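Local coordinates for PBP domain-containing protein (PDB 3MUQ) that is of unknown function but probably binds a small solute between its two lobes, as many exported proteins of the periplasmic binding protein superfamily do, at residues Ile39-Gly42 with Lys48-Glu51; Thr13-Ser18 with Met59-Lys64; His6-Thr11 with Pro209-Gln214. One frame throughout, in Å; residues are numbered along the deposited sequence.

Contact 1: Ile39-Gly42 with Lys48-Glu51; sequences IAAG and KMGE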
ATOM      1  N   ILE A  39      22.289   2.900  -2.271  1.00 20.86           N
ATOM      2  CA  ILE A  39      23.404   2.070  -1.857  1.00 22.13           C
ATOM      3  C   ILE A  39      22.836   0.717  -1.446  1.00 22.90           C
ATOM      4  O   ILE A  39      22.131   0.605  -0.437  1.00 22.57           O
ATOM      5  CB  ILE A  39      24.192   2.681  -0.668  1.00 28.83           C
ATOM      6  CG1 ILE A  39      24.741   4.065  -1.021  1.00 29.80           C
ATOM      7  CG2 ILE A  39      25.340   1.757  -0.265  1.00 28.79           C
ATOM      8  CD1 ILE A  39      23.816   5.186  -0.720  1.00 31.78           C
ATOM      9  N   ALA A  40      23.150  -0.304  -2.227  1.00 21.02           N
ATOM     10  CA  ALA A  40      22.525  -1.610  -2.072  1.00 27.12           C
ATOM     11  C   ALA A  40      23.470  -2.601  -1.417  1.00 31.86           C
ATOM     12  O   ALA A  40      24.610  -2.752  -1.835  1.00 40.38           O
ATOM     13  CB  ALA A  40      22.066  -2.125  -3.421  1.00 30.50           C
ATOM     14  N   ALA A  41      22.990  -3.268  -0.381  1.00 23.56           N
ATOM     15  CA  ALA A  41      23.802  -4.221   0.355  1.00 27.23           C
ATOM     16  C   ALA A  41      22.896  -5.281   0.966  1.00 31.75           C
ATOM     17  O   ALA A  41      21.701  -5.340   0.668  1.00 31.57           O
ATOM     18  CB  ALA A  41      24.614  -3.505   1.448  1.00 22.53           C
ATOM     19  N   GLY A  42      23.465  -6.127   1.818  1.00 32.24           N
ATOM     20  CA  GLY A  42      22.673  -7.086   2.562  1.00 28.01           C
ATOM     21  C   GLY A  42      21.795  -6.361   3.562  1.00 24.97           C
ATOM     22  O   GLY A  42      22.015  -5.188   3.859  1.00 25.22           O
ATOM     23  N   LYS A  48      22.481  -1.397   9.324  1.00 15.84           N
ATOM     24  CA  LYS A  48      23.661  -0.889  10.030  1.00 18.07           C
ATOM     25  C   LYS A  48      24.064   0.499   9.525  1.00 15.24           C
ATOM     26  O   LYS A  48      24.480   1.369  10.299  1.00 19.67           O
ATOM     27  CB  LYS A  48      24.836  -1.859   9.871  1.00 13.69           C
ATOM     28  CG  LYS A  48      26.079  -1.503  10.691  1.00 20.29           C
ATOM     29  CD  LYS A  48      25.882  -1.735  12.181  1.00 27.87           C
ATOM     30  CE  LYS A  48      26.834  -0.850  12.970  1.00 42.59           C
ATOM     31  NZ  LYS A  48      27.149  -1.340  14.347  1.00 53.16           N
HETATM   32  N   MSE A  49      23.979   0.702   8.219  1.00 15.06           N
HETATM   33  CA  MSE A  49      24.309   2.009   7.687  1.00 12.74           C
HETATM   34  C   MSE A  49      23.319   3.064   8.220  1.00 17.20           C
HETATM   35  O   MSE A  49      23.695   4.217   8.469  1.00 18.33           O
HETATM   36  CB  MSE A  49      24.301   1.952   6.157  1.00 15.44           C
HETATM   37  CG  MSE A  49      25.527   1.218   5.552  1.00 19.61           C
HETATM   38 SE   MSE A  49      25.558   1.399   3.595  0.73 31.60          SE
HETATM   39  CE  MSE A  49      24.072   0.229   3.129  1.00 27.55           C
ATOM     40  N   GLY A  50      22.052   2.670   8.383  1.00 13.90           N
ATOM     41  CA  GLY A  50      21.056   3.548   8.978  1.00 13.40           C
ATOM     42  C   GLY A  50      21.332   3.791  10.456  1.00 15.71           C
ATOM     43  O   GLY A  50      21.278   4.930  10.954  1.00 18.47           O
ATOM     44  N   GLU A  51      21.649   2.718  11.168  1.00 12.79           N
ATOM     45  CA  GLU A  51      22.078   2.830  12.571  1.00 13.65           C
ATOM     46  C   GLU A  51      23.291   3.765  12.738  1.00 16.75           C
ATOM     47  O   GLU A  51      23.401   4.506  13.726  1.00 12.92           O
ATOM     48  CB  GLU A  51      22.410   1.438  13.135  1.00 17.01           C
ATOM     49  CG  GLU A  51      22.906   1.436  14.597  1.00 18.73           C
ATOM     50  CD  GLU A  51      23.472   0.084  15.001  1.00 27.32           C
ATOM     51  OE1 GLU A  51      23.132  -0.928  14.338  1.00 25.13           O
ATOM     52  OE2 GLU A  51      24.264   0.035  15.970  1.00 28.12           O
TER
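In the beta-alpha-beta crossover that leads from strand 35-41 through helix 43-51 to strand 57-60, selenomethionine Met49 of the helix reaches across to Ile39 and Ala41 on the strand. Its chain leaves the helix with CG anti to the carbonyl carbon (chi1 -74°), runs extended through chi2 and bends at chi3, which lays the selenium and methyl end along the sheet. Met49 SE lies 3.9 Å from Ile39 CG2. The terminal methyl turns in beside the same branch, with Met49 CE 3.9 Å from Ile39 CG2. Farther along the strand, Ala41 CB meets Met49 CE at 4.1 Å. Ile39 presents this methyl because CG2 stands anti to its backbone N, while CG1 leads off beside that N. No hydrogen bond joins the segments, so contact between apolar groups carries the approach. Met49 also touches Ala10 of the adjoining strand 6-12, and the backbone carbonyl of Glu51, at the helix end, accepts hydrogen bonds from Tyr208 and Arg207. A helix laid by apolar contacts over parallel strands is typical of the alpha/beta lobes of periplasmic binding proteins.

Contact 2: Thr13-Ser18 with Met59-Lys64; sequences TSTYHS and MTHAPK
Thr15 and Ser14, on the short helix 13-18, face selenomethionine Met59 of strand 57-60 and His61 in the loop just beyond it. The two branches of Thr15 are put to different uses. Thr15 OG1, anti to the carbonyl carbon (chi1 -57°), comes to the edge of the His61 imidazole, near the ring plane and 3.9 Å from His61 ND1. No hydrogen bond forms there; the hydroxyl pairs instead with Thr12 OG1. Thr15 CG2, anti to the backbone N, turns to the selenium and lies 4.2 Å from Met59 SE. The His61 ring, with chi1 49°, is folded back over its own backbone and runs alongside Thr15, pointing the other way. His61 CE1 lies 4.1 Å from Ser14 CB, which meets the ring at a slant. Within the helix, Ser18 OG donates to Thr15 O at 2.6 Å, from slightly off the carbonyl plane, and is also hydrogen-bonded to Leu20 N. The contact lies where parallel strands end and helices begin, the region that in PBP-type folds usually borders the interlobe cleft. Here Met59 packs on Leu9 of strand 6-12, the ring of His61 meets that of Tyr198 on strand 195-203, and Tyr16 rests on strand 35-41.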
ATOM      1  N   THR A  13      20.329  -5.698  -2.048  1.00 32.32           N
ATOM      2  CA  THR A  13      20.780  -6.085  -3.378  1.00 32.56           C
ATOM      3  C   THR A  13      19.611  -6.616  -4.201  1.00 27.72           C
ATOM      4  O   THR A  13      19.464  -6.249  -5.357  1.00 32.02           O
ATOM      5  CB  THR A  13      21.890  -7.152  -3.295  1.00 34.37           C
ATOM      6  OG1 THR A  13      22.874  -6.736  -2.337  1.00 37.37           O
ATOM      7  CG2 THR A  13      22.556  -7.330  -4.646  1.00 39.99           C
ATOM      8  N   SER A  14      18.788  -7.472  -3.594  1.00 29.66           N
ATOM      9  CA  SER A  14      17.559  -7.951  -4.223  1.00 35.15           C
ATOM     10  C   SER A  14      16.795  -6.799  -4.843  1.00 34.06           C
ATOM     11  O   SER A  14      16.477  -6.799  -6.034  1.00 27.15           O
ATOM     12  CB  SER A  14      16.645  -8.584  -3.178  1.00 42.49           C
ATOM     13  OG  SER A  14      16.974  -9.937  -2.970  1.00 57.65           O
ATOM     14  N   THR A  15      16.492  -5.820  -3.999  1.00 30.24           N
ATOM     15  CA  THR A  15      15.674  -4.680  -4.383  1.00 26.23           C
ATOM     16  C   THR A  15      16.314  -3.888  -5.521  1.00 25.94           C
ATOM     17  O   THR A  15      15.651  -3.542  -6.505  1.00 23.73           O
ATOM     18  CB  THR A  15      15.445  -3.767  -3.171  1.00 23.60           C
ATOM     19  OG1 THR A  15      14.836  -4.527  -2.113  1.00 26.77           O
ATOM     20  CG2 THR A  15      14.560  -2.605  -3.546  1.00 21.25           C
ATOM     21  N   TYR A  16      17.606  -3.611  -5.387  1.00 23.70           N
ATOM     22  CA  TYR A  16      18.334  -2.883  -6.419  1.00 26.08           C
ATOM     23  C   TYR A  16      18.234  -3.583  -7.767  1.00 29.51           C
ATOM     24  O   TYR A  16      18.034  -2.940  -8.798  1.00 33.63           O
ATOM     25  CB  TYR A  16      19.809  -2.723  -6.036  1.00 30.01           C
ATOM     26  CG  TYR A  16      20.642  -2.015  -7.088  1.00 32.31           C
ATOM     27  CD1 TYR A  16      20.652  -0.631  -7.181  1.00 39.40           C
ATOM     28  CD2 TYR A  16      21.413  -2.734  -7.989  1.00 37.73           C
ATOM     29  CE1 TYR A  16      21.411   0.024  -8.144  1.00 43.98           C
ATOM     30  CE2 TYR A  16      22.179  -2.090  -8.955  1.00 43.15           C
ATOM     31  CZ  TYR A  16      22.171  -0.712  -9.027  1.00 45.06           C
ATOM     32  OH  TYR A  16      22.927  -0.069  -9.985  1.00 52.15           O
ATOM     33  N   HIS A  17      18.379  -4.899  -7.765  1.00 29.56           N
ATOM     34  CA  HIS A  17      18.376  -5.625  -9.028  1.00 38.42           C
ATOM     35  C   HIS A  17      16.976  -5.840  -9.577  1.00 34.53           C
ATOM     36  O   HIS A  17      16.800  -5.997 -10.784  1.00 30.66           O
ATOM     37  CB  HIS A  17      19.159  -6.934  -8.918  1.00 47.56           C
ATOM     38  CG  HIS A  17      20.632  -6.721  -8.783  1.00 62.84           C
ATOM     39  ND1 HIS A  17      21.441  -7.534  -8.021  1.00 71.98           N
ATOM     40  CD2 HIS A  17      21.437  -5.756  -9.291  1.00 69.16           C
ATOM     41  CE1 HIS A  17      22.685  -7.093  -8.079  1.00 78.25           C
ATOM     42  NE2 HIS A  17      22.710  -6.013  -8.842  1.00 76.92           N
ATOM     43  N   SER A  18      15.987  -5.810  -8.686  1.00 27.96           N
ATOM     44  CA  SER A  18      14.590  -5.976  -9.063  1.00 27.35           C
ATOM     45  C   SER A  18      14.145  -4.979 -10.139  1.00 28.30           C
ATOM     46  O   SER A  18      13.259  -5.275 -10.933  1.00 28.57           O
ATOM     47  CB  SER A  18      13.691  -5.840  -7.827  1.00 26.59           C
ATOM     48  OG  SER A  18      13.417  -4.479  -7.543  1.00 30.77           O
HETATM   49  N   MSE A  59      15.234   0.991   3.049  1.00 15.54           N
HETATM   50  CA  MSE A  59      14.120   0.230   2.501  1.00 15.24           C
HETATM   51  C   MSE A  59      14.500  -1.237   2.494  1.00 17.64           C
HETATM   52  O   MSE A  59      15.390  -1.634   1.753  1.00 19.43           O
HETATM   53  CB  MSE A  59      13.815   0.693   1.079  1.00 14.23           C
HETATM   54  CG  MSE A  59      12.698  -0.099   0.386  1.00 14.52           C
HETATM   55 SE   MSE A  59      12.459   0.447  -1.478  0.59 25.62          SE
HETATM   56  CE  MSE A  59      11.991   2.336  -1.180  1.00 20.43           C
ATOM     57  N   THR A  60      13.854  -2.034   3.335  1.00 13.62           N
ATOM     58  CA  THR A  60      14.145  -3.456   3.409  1.00 13.06           C
ATOM     59  C   THR A  60      12.834  -4.253   3.475  1.00 19.35           C
ATOM     60  O   THR A  60      11.738  -3.677   3.522  1.00 20.28           O
ATOM     61  CB  THR A  60      15.030  -3.796   4.638  1.00 32.84           C
ATOM     62  OG1 THR A  60      14.396  -3.323   5.829  1.00 25.60           O
ATOM     63  CG2 THR A  60      16.393  -3.135   4.527  1.00 29.95           C
ATOM     64  N   HIS A  61      12.948  -5.574   3.469  1.00 17.39           N
ATOM     65  CA  HIS A  61      11.783  -6.439   3.569  1.00 19.16           C
ATOM     66  C   HIS A  61      12.053  -7.535   4.597  1.00 22.00           C
ATOM     67  O   HIS A  61      11.995  -8.724   4.277  1.00 26.70           O
ATOM     68  CB  HIS A  61      11.429  -7.018   2.194  1.00 19.08           C
ATOM     69  CG  HIS A  61      12.597  -7.623   1.473  1.00 29.25           C
ATOM     70  ND1 HIS A  61      13.446  -6.883   0.680  1.00 32.95           N
ATOM     71  CD2 HIS A  61      13.054  -8.897   1.425  1.00 28.53           C
ATOM     72  CE1 HIS A  61      14.379  -7.672   0.176  1.00 30.68           C
ATOM     73  NE2 HIS A  61      14.163  -8.900   0.612  1.00 30.28           N
ATOM     74  N   ALA A  62      12.355  -7.108   5.826  1.00 18.88           N
ATOM     75  CA  ALA A  62      12.707  -7.993   6.943  1.00 16.40           C
ATOM     76  C   ALA A  62      12.071  -7.463   8.220  1.00 17.15           C
ATOM     77  O   ALA A  62      12.718  -6.765   9.002  1.00 19.44           O
ATOM     78  CB  ALA A  62      14.230  -8.071   7.100  1.00 17.87           C
ATOM     79  N   PRO A  63      10.782  -7.790   8.428  1.00 18.98           N
ATOM     80  CA  PRO A  63       9.973  -7.278   9.543  1.00 15.54           C
ATOM     81  C   PRO A  63      10.629  -7.420  10.923  1.00 17.02           C
ATOM     82  O   PRO A  63      10.502  -6.516  11.747  1.00 21.24           O
ATOM     83  CB  PRO A  63       8.694  -8.132   9.473  1.00 22.03           C
ATOM     84  CG  PRO A  63       8.587  -8.549   8.042  1.00 20.57           C
ATOM     85  CD  PRO A  63      10.007  -8.683   7.535  1.00 17.18           C
ATOM     86  N   LYS A  64      11.306  -8.535  11.181  1.00 20.05           N
ATOM     87  CA  LYS A  64      11.867  -8.750  12.501  1.00 20.29           C
ATOM     88  C   LYS A  64      13.048  -7.814  12.710  1.00 21.93           C
ATOM     89  O   LYS A  64      13.149  -7.135  13.731  1.00 22.79           O
ATOM     90  CB  LYS A  64      12.319 -10.203  12.673  1.00 33.51           C
ATOM     91  CG  LYS A  64      11.187 -11.213  12.767  1.00 47.99           C
ATOM     92  CD  LYS A  64      11.722 -12.600  13.103  1.00 55.24           C
ATOM     93  CE  LYS A  64      10.600 -13.579  13.434  1.00 57.37           C
ATOM     94  NZ  LYS A  64       9.776 -13.903  12.242  1.00 61.95           N
TER

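Contact 3: His6-Thr11 with Pro209-Gln214; sequences HVRLAT and PTINYQ
Asn212, the N-cap of helix 213-224 and the centre of an inverse gamma turn, reaches across to His6 and Val7 at the start of strand 6-12, an inner strand that lies between 35-41 and 57-60 in the mixed sheet of this PBP-type lobe. One hydrogen bond joins the segments directly: Asn212 ND2 donates to His6 O over 2.7 Å. It is nearly straight at the hydrogen (165°), and the oxygen lies in the amide plane of Asn212. On the acceptor side the geometry differs, since the N-H comes in well off the plane of the His6 carbonyl (55°). The extended side chain makes this reach possible, with CG anti to the backbone N (chi1 -174°). The other end of the amide serves its own helix: OD1 caps the backbone N of Gly215, so both ends are engaged and the rotation of the group is fixed. The turn itself carries a weak bond from Tyr213 N to Ile211 O.

Charged and polar partners add an indirect tie through Asp56, outside both segments: its OD2 forms a salt bridge with Arg8 NH1 and its OD1 accepts from the backbone N of Asn212, while the carbonyl of Asp54 takes a hydrogen bond from Arg8 NE and further holds the guanidinium in place.

Van der Waals contacts are few. Arg8, bent at chi3, brings its guanidinium toward Ile211, whose CG2 approaches the group obliquely and lies 4.1 Å from Arg8 NH2. The buried Val7 lies roughly perpendicular to the Asn212 side chain, beside the amide nitrogen that grips the preceding carbonyl: Val7 CG2 lies 3.9 Å from Asn212 ND2.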
ATOM      1  N   HIS A   6      20.279  16.103  -2.040  1.00 29.32           N
ATOM      2  CA  HIS A   6      20.600  14.688  -2.158  1.00 31.48           C
ATOM      3  C   HIS A   6      20.077  13.826  -1.021  1.00 29.35           C
ATOM      4  O   HIS A   6      20.201  14.175   0.151  1.00 26.17           O
ATOM      5  CB  HIS A   6      22.104  14.502  -2.384  1.00 36.72           C
ATOM      6  CG  HIS A   6      22.561  14.980  -3.727  1.00 42.43           C
ATOM      7  ND1 HIS A   6      22.645  14.147  -4.827  1.00 40.83           N
ATOM      8  CD2 HIS A   6      22.917  16.213  -4.160  1.00 41.64           C
ATOM      9  CE1 HIS A   6      23.051  14.844  -5.873  1.00 36.13           C
ATOM     10  NE2 HIS A   6      23.224  16.100  -5.496  1.00 42.29           N
ATOM     11  N   VAL A   7      19.449  12.718  -1.396  1.00 20.50           N
ATOM     12  CA  VAL A   7      18.863  11.799  -0.440  1.00 17.37           C
ATOM     13  C   VAL A   7      19.551  10.456  -0.617  1.00 22.02           C
ATOM     14  O   VAL A   7      19.576   9.913  -1.710  1.00 22.98           O
ATOM     15  CB  VAL A   7      17.350  11.617  -0.693  1.00 14.84           C
ATOM     16  CG1 VAL A   7      16.748  10.701   0.369  1.00 12.05           C
ATOM     17  CG2 VAL A   7      16.633  12.980  -0.725  1.00 13.20           C
ATOM     18  N   ARG A   8      20.135   9.933   0.450  1.00 16.11           N
ATOM     19  CA  ARG A   8      20.811   8.652   0.379  1.00 14.55           C
ATOM     20  C   ARG A   8      19.905   7.556   0.934  1.00 15.27           C
ATOM     21  O   ARG A   8      19.449   7.643   2.077  1.00 16.46           O
ATOM     22  CB  ARG A   8      22.138   8.714   1.150  1.00 21.89           C
ATOM     23  CG  ARG A   8      23.084   9.784   0.637  1.00 31.93           C
ATOM     24  CD  ARG A   8      24.403   9.794   1.403  1.00 52.38           C
ATOM     25  NE  ARG A   8      24.243  10.210   2.792  1.00 55.72           N
ATOM     26  CZ  ARG A   8      23.472  11.217   3.186  1.00 50.37           C
ATOM     27  NH1 ARG A   8      22.799  11.931   2.285  1.00 49.31           N
ATOM     28  NH2 ARG A   8      23.374  11.508   4.483  1.00 35.86           N
ATOM     29  N   LEU A   9      19.659   6.537   0.111  1.00 16.88           N
ATOM     30  CA  LEU A   9      18.813   5.399   0.459  1.00 12.18           C
ATOM     31  C   LEU A   9      19.645   4.133   0.550  1.00 18.57           C
ATOM     32  O   LEU A   9      20.317   3.765  -0.414  1.00 18.10           O
ATOM     33  CB  LEU A   9      17.743   5.182  -0.631  1.00 11.65           C
ATOM     34  CG  LEU A   9      16.911   3.900  -0.502  1.00 14.41           C
ATOM     35  CD1 LEU A   9      16.033   3.931   0.779  1.00 12.01           C
ATOM     36  CD2 LEU A   9      16.062   3.660  -1.752  1.00 15.16           C
ATOM     37  N   ALA A  10      19.611   3.465   1.699  1.00 16.50           N
ATOM     38  CA  ALA A  10      20.183   2.121   1.793  1.00 17.66           C
ATOM     39  C   ALA A  10      19.079   1.114   1.513  1.00 16.75           C
ATOM     40  O   ALA A  10      17.978   1.210   2.076  1.00 17.34           O
ATOM     41  CB  ALA A  10      20.811   1.862   3.188  1.00 10.95           C
ATOM     42  N   THR A  11      19.349   0.153   0.636  1.00 18.96           N
ATOM     43  CA  THR A  11      18.381  -0.925   0.415  1.00 23.46           C
ATOM     44  C   THR A  11      19.099  -2.240   0.153  1.00 21.84           C
ATOM     45  O   THR A  11      20.326  -2.300   0.203  1.00 23.56           O
ATOM     46  CB  THR A  11      17.422  -0.606  -0.768  1.00 24.08           C
ATOM     47  OG1 THR A  11      16.286  -1.486  -0.732  1.00 18.10           O
ATOM     48  CG2 THR A  11      18.151  -0.740  -2.100  1.00 23.62           C
ATOM     49  N   PRO A 209      21.157  14.779  13.565  1.00 20.52           N
ATOM     50  CA  PRO A 209      20.651  16.087  13.133  1.00 24.49           C
ATOM     51  C   PRO A 209      21.337  16.510  11.839  1.00 23.50           C
ATOM     52  O   PRO A 209      20.957  17.508  11.223  1.00 30.59           O
ATOM     53  CB  PRO A 209      21.071  17.020  14.278  1.00 25.73           C
ATOM     54  CG  PRO A 209      21.399  16.098  15.445  1.00 23.58           C
ATOM     55  CD  PRO A 209      21.947  14.866  14.800  1.00 20.15           C
ATOM     56  N   THR A 210      22.344  15.745  11.433  1.00 22.91           N
ATOM     57  CA  THR A 210      23.112  16.052  10.231  1.00 33.51           C
ATOM     58  C   THR A 210      22.507  15.453   8.962  1.00 34.82           C
ATOM     59  O   THR A 210      22.765  15.953   7.867  1.00 31.19           O
ATOM     60  CB  THR A 210      24.588  15.582  10.347  1.00 37.73           C
ATOM     61  OG1 THR A 210      24.637  14.216  10.800  1.00 37.98           O
ATOM     62  CG2 THR A 210      25.333  16.462  11.326  1.00 38.39           C
ATOM     63  N   ILE A 211      21.719  14.386   9.095  1.00 33.02           N
ATOM     64  CA  ILE A 211      21.180  13.732   7.899  1.00 33.86           C
ATOM     65  C   ILE A 211      20.053  14.538   7.236  1.00 28.96           C
ATOM     66  O   ILE A 211      19.491  15.472   7.822  1.00 24.62           O
ATOM     67  CB  ILE A 211      20.772  12.226   8.112  1.00 31.04           C
ATOM     68  CG1 ILE A 211      19.754  12.076   9.232  1.00 28.28           C
ATOM     69  CG2 ILE A 211      22.001  11.338   8.346  1.00 27.03           C
ATOM     70  CD1 ILE A 211      18.331  12.250   8.780  1.00 31.94           C
ATOM     71  N   ASN A 212      19.733  14.159   6.003  1.00 21.86           N
ATOM     72  CA  ASN A 212      18.750  14.883   5.225  1.00 23.82           C
ATOM     73  C   ASN A 212      17.344  14.350   5.502  1.00 19.42           C
ATOM     74  O   ASN A 212      16.766  13.618   4.698  1.00 18.41           O
ATOM     75  CB  ASN A 212      19.094  14.808   3.739  1.00 17.99           C
ATOM     76  CG  ASN A 212      18.178  15.673   2.890  1.00 23.27           C
ATOM     77  OD1 ASN A 212      17.350  16.416   3.416  1.00 22.90           O
ATOM     78  ND2 ASN A 212      18.331  15.584   1.566  1.00 18.22           N
ATOM     79  N   TYR A 213      16.809  14.737   6.652  1.00 23.28           N
ATOM     80  CA  TYR A 213      15.513  14.253   7.104  1.00 21.31           C
ATOM     81  C   TYR A 213      14.393  14.804   6.228  1.00 25.69           C
ATOM     82  O   TYR A 213      13.422  14.105   5.921  1.00 21.16           O
ATOM     83  CB  TYR A 213      15.285  14.633   8.562  1.00 16.80           C
ATOM     84  CG  TYR A 213      13.931  14.214   9.086  1.00 20.57           C
ATOM     85  CD1 TYR A 213      13.703  12.912   9.493  1.00 24.02           C
ATOM     86  CD2 TYR A 213      12.885  15.119   9.176  1.00 27.63           C
ATOM     87  CE1 TYR A 213      12.475  12.519   9.971  1.00 25.32           C
ATOM     88  CE2 TYR A 213      11.633  14.728   9.656  1.00 27.59           C
ATOM     89  CZ  TYR A 213      11.444  13.429  10.053  1.00 27.98           C
ATOM     90  OH  TYR A 213      10.221  13.019  10.540  1.00 35.74           O
ATOM     91  N   GLN A 214      14.545  16.056   5.812  1.00 23.55           N
ATOM     92  CA  GLN A 214      13.536  16.708   4.998  1.00 26.17           C
ATOM     93  C   GLN A 214      13.371  15.979   3.678  1.00 20.39           C
ATOM     94  O   GLN A 214      12.255  15.687   3.261  1.00 22.44           O
ATOM     95  CB  GLN A 214      13.909  18.165   4.741  1.00 28.40           C
ATOM     96  CG  GLN A 214      12.933  18.875   3.821  1.00 44.61           C
ATOM     97  CD  GLN A 214      13.182  20.376   3.739  1.00 58.69           C
ATOM     98  OE1 GLN A 214      14.329  20.825   3.668  1.00 55.11           O
ATOM     99  NE2 GLN A 214      12.102  21.158   3.749  1.00 64.33           N
TER

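Overall arrangement
From the N terminus, strand 6-12 runs straight into helix 13-18, so the first segments of contacts 3 and 2 follow each other. Contact 1 closes a short loop within the crossover, contact 2 a longer one that encloses it, and contact 3 the widest, enclosing both; none cross. All three meet on one sheet, where strand 6-12 lies between strands 35-41 and 57-60: Leu9 O probably accepts from Ile39 N at 2.8 Å, and Ala10 O probably from Met59 N at 2.9 Å. Contact 1 ties helix 43-51 to strand 35-41, contact 2 ties helix 13-18 to the end of strand 57-60, and contact 3 brings the start of helix 213-224 back to the beginning of the chain.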